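Local coordinates for protein CalS10 (Micromonospora echinospora, PDB 6UK5) that binds S-adenosylmethionine and probably acts as an amino pentose methyltransferase in calicheamicin biosynthesis, at residues E27-G32 with V179-R184. Residues are numbered along the deposited sequence; the frame is centred on the assembly and turned at random.
Sequences EAAYRG and VARVSR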
ATOM      1  N   GLU A  27      10.571   3.723 -10.235  1.00 63.23           N
ATOM      2  CA  GLU A  27      10.940   2.433 -10.813  1.00 65.25           C
ATOM      3  C   GLU A  27      10.371   1.269 -10.005  1.00 66.28           C
ATOM      4  O   GLU A  27       9.918   0.271 -10.578  1.00 64.91           O
ATOM      5  CB  GLU A  27      12.458   2.315 -10.923  1.00 67.45           C
ATOM      6  CG  GLU A  27      13.125   3.560 -11.470  1.00 65.69           C
ATOM      7  CD  GLU A  27      14.611   3.372 -11.684  1.00 71.84           C
ATOM      8  OE1 GLU A  27      14.991   2.446 -12.436  1.00 71.76           O
ATOM      9  OE2 GLU A  27      15.397   4.143 -11.089  1.00 76.96           O
ATOM     10  N   ALA A  28      10.402   1.381  -8.675  1.00 62.76           N
ATOM     11  CA  ALA A  28       9.875   0.326  -7.818  1.00 62.75           C
ATOM     12  C   ALA A  28       8.486  -0.128  -8.248  1.00 64.86           C
ATOM     13  O   ALA A  28       8.189  -1.328  -8.245  1.00 64.76           O
ATOM     14  CB  ALA A  28       9.838   0.817  -6.369  1.00 65.58           C
ATOM     15  N   ALA A  29       7.620   0.812  -8.621  1.00 65.20           N
ATOM     16  CA  ALA A  29       6.242   0.453  -8.935  1.00 62.28           C
ATOM     17  C   ALA A  29       6.156  -0.387 -10.204  1.00 61.33           C
ATOM     18  O   ALA A  29       5.562  -1.472 -10.206  1.00 67.30           O
ATOM     19  CB  ALA A  29       5.394   1.718  -9.075  1.00 64.59           C
ATOM     20  N   TYR A  30       6.743   0.099 -11.296  1.00 60.05           N
ATOM     21  CA  TYR A  30       6.589  -0.584 -12.574  1.00 62.27           C
ATOM     22  C   TYR A  30       7.354  -1.899 -12.613  1.00 69.47           C
ATOM     23  O   TYR A  30       6.941  -2.831 -13.315  1.00 67.38           O
ATOM     24  CB  TYR A  30       7.030   0.356 -13.692  1.00 60.67           C
ATOM     25  CG  TYR A  30       6.109   1.549 -13.811  1.00 62.58           C
ATOM     26  CD1 TYR A  30       4.842   1.428 -14.364  1.00 63.06           C
ATOM     27  CD2 TYR A  30       6.498   2.794 -13.332  1.00 63.21           C
ATOM     28  CE1 TYR A  30       3.995   2.520 -14.458  1.00 63.11           C
ATOM     29  CE2 TYR A  30       5.661   3.890 -13.420  1.00 62.80           C
ATOM     30  CZ  TYR A  30       4.410   3.749 -13.981  1.00 64.86           C
ATOM     31  OH  TYR A  30       3.574   4.840 -14.068  1.00 59.02           O
ATOM     32  N   ARG A  31       8.463  -2.002 -11.876  1.00 75.37           N
ATOM     33  CA  ARG A  31       9.153  -3.282 -11.764  1.00 74.28           C
ATOM     34  C   ARG A  31       8.309  -4.296 -10.999  1.00 75.86           C
ATOM     35  O   ARG A  31       8.260  -5.475 -11.369  1.00 79.27           O
ATOM     36  CB  ARG A  31      10.514  -3.100 -11.091  1.00 79.24           C
ATOM     37  CG  ARG A  31      11.690  -3.226 -12.052  1.00 80.66           C
ATOM     38  CD  ARG A  31      13.030  -3.234 -11.327  1.00 63.40           C
ATOM     39  NE  ARG A  31      13.549  -1.888 -11.101  1.00 64.44           N
ATOM     40  CZ  ARG A  31      14.297  -1.213 -11.971  1.00 70.98           C
ATOM     41  NH1 ARG A  31      14.620  -1.748 -13.144  1.00 62.22           N
ATOM     42  NH2 ARG A  31      14.721   0.006 -11.670  1.00 67.80           N
ATOM     43  N   GLY A  32       7.630  -3.854  -9.938  1.00 74.32           N
ATOM     44  CA  GLY A  32       6.784  -4.763  -9.183  1.00 76.01           C
ATOM     45  C   GLY A  32       5.648  -5.346 -10.000  1.00 74.40           C
ATOM     46  O   GLY A  32       5.227  -6.482  -9.761  1.00 72.74           O
ATOM     47  N   VAL A 179       6.116   1.267   0.358  1.00 73.38           N
ATOM     48  CA  VAL A 179       5.590   2.219  -0.609  1.00 71.79           C
ATOM     49  C   VAL A 179       4.230   1.719  -1.073  1.00 70.78           C
ATOM     50  O   VAL A 179       4.123   0.624  -1.639  1.00 71.38           O
ATOM     51  CB  VAL A 179       6.553   2.393  -1.793  1.00 66.87           C
ATOM     52  CG1 VAL A 179       6.012   3.405  -2.785  1.00 69.06           C
ATOM     53  CG2 VAL A 179       7.934   2.787  -1.281  1.00 70.67           C
ATOM     54  N   ALA A 180       3.197   2.518  -0.826  1.00 67.32           N
ATOM     55  CA  ALA A 180       1.847   2.255  -1.297  1.00 63.27           C
ATOM     56  C   ALA A 180       1.468   3.275  -2.362  1.00 60.39           C
ATOM     57  O   ALA A 180       1.885   4.437  -2.307  1.00 58.30           O
ATOM     58  CB  ALA A 180       0.834   2.308  -0.151  1.00 64.87           C
ATOM     59  N   ARG A 181       0.680   2.832  -3.336  1.00 57.98           N
ATOM     60  CA  ARG A 181       0.227   3.717  -4.397  1.00 53.78           C
ATOM     61  C   ARG A 181      -1.190   3.347  -4.797  1.00 52.02           C
ATOM     62  O   ARG A 181      -1.491   2.167  -5.000  1.00 52.35           O
ATOM     63  CB  ARG A 181       1.126   3.650  -5.633  1.00 55.02           C
ATOM     64  CG  ARG A 181       0.891   4.816  -6.583  1.00 54.83           C
ATOM     65  CD  ARG A 181       1.374   4.514  -7.981  1.00 55.71           C
ATOM     66  NE  ARG A 181       0.538   3.503  -8.618  1.00 63.14           N
ATOM     67  CZ  ARG A 181       0.776   2.975  -9.814  1.00 72.46           C
ATOM     68  NH1 ARG A 181       1.846   3.348 -10.505  1.00 68.86           N
ATOM     69  NH2 ARG A 181      -0.051   2.064 -10.311  1.00 71.48           N
ATOM     70  N   VAL A 182      -2.050   4.354  -4.906  1.00 49.85           N
ATOM     71  CA  VAL A 182      -3.376   4.208  -5.488  1.00 48.60           C
ATOM     72  C   VAL A 182      -3.440   5.165  -6.666  1.00 49.18           C
ATOM     73  O   VAL A 182      -3.127   6.352  -6.523  1.00 49.58           O
ATOM     74  CB  VAL A 182      -4.492   4.523  -4.475  1.00 52.93           C
ATOM     75  CG1 VAL A 182      -5.861   4.424  -5.144  1.00 54.15           C
ATOM     76  CG2 VAL A 182      -4.397   3.610  -3.269  1.00 54.70           C
ATOM     77  N   SER A 183      -3.837   4.655  -7.826  1.00 49.07           N
ATOM     78  CA  SER A 183      -3.897   5.462  -9.032  1.00 48.46           C
ATOM     79  C   SER A 183      -5.305   5.432  -9.603  1.00 46.38           C
ATOM     80  O   SER A 183      -6.093   4.522  -9.335  1.00 45.98           O
ATOM     81  CB  SER A 183      -2.899   4.973 -10.088  1.00 51.12           C
ATOM     82  OG  SER A 183      -3.252   3.692 -10.575  1.00 51.35           O
ATOM     83  N   ARG A 184      -5.611   6.451 -10.394  1.00 50.51           N
ATOM     84  CA  ARG A 184      -6.898   6.530 -11.071  1.00 49.69           C
ATOM     85  C   ARG A 184      -6.713   7.300 -12.365  1.00 47.23           C
ATOM     86  O   ARG A 184      -6.230   8.436 -12.353  1.00 48.87           O
ATOM     87  CB  ARG A 184      -7.926   7.203 -10.172  1.00 51.59           C
ATOM     88  CG  ARG A 184      -9.334   7.181 -10.694  1.00 54.02           C
ATOM     89  CD  ARG A 184     -10.220   7.908  -9.719  1.00 55.18           C
ATOM     90  NE  ARG A 184     -11.583   8.037 -10.213  1.00 55.12           N
ATOM     91  CZ  ARG A 184     -11.989   9.081 -10.933  1.00 58.42           C
ATOM     92  NH1 ARG A 184     -11.120  10.034 -11.257  1.00 60.63           N
ATOM     93  NH2 ARG A 184     -13.242   9.168 -11.352  1.00 60.29           N
TER
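Arg-181 reaches from its strand to Ala-29 and Tyr-30 on helix 20-32, joining this N-terminal helix to the five-stranded mixed sheet that accompanies the Rossmann-like, SAM-binding sheet of the methyltransferase. The spacing is wide: the closest CA atoms, those of Ala-29 and Arg-181, lie 8.2 Å apart, and a long side chain must bridge the gap. Arg-181 CB points toward the helix yet remains 5.8 Å from Ala-29 CB. CG lies anti to the backbone N (chi1 -165°) and comes no nearer. Arg-181 CD comes to 5.0 Å from Ala-29 CB; the bend at chi3, 69°, then sets where NE and the guanidinium lie. NE and CZ lead to the one atom in contact range, NH1, which approaches CB of Ala-29 obliquely at 4.2 Å. With no polar bond between the segments, no closer approach than this and 105 Å² buried in all, the contact is slight packing. The charge is instead answered within the sheet: NH2 forms a salt bridge with Asp-170 and NH1 one with Glu-196, which together probably fix the group's rotation. Tyr-30, whose ring meets Phe-122 edge-to-face and touches the SAM-binding Trp-37, places its OH 4.2 Å from Arg-181 NH1.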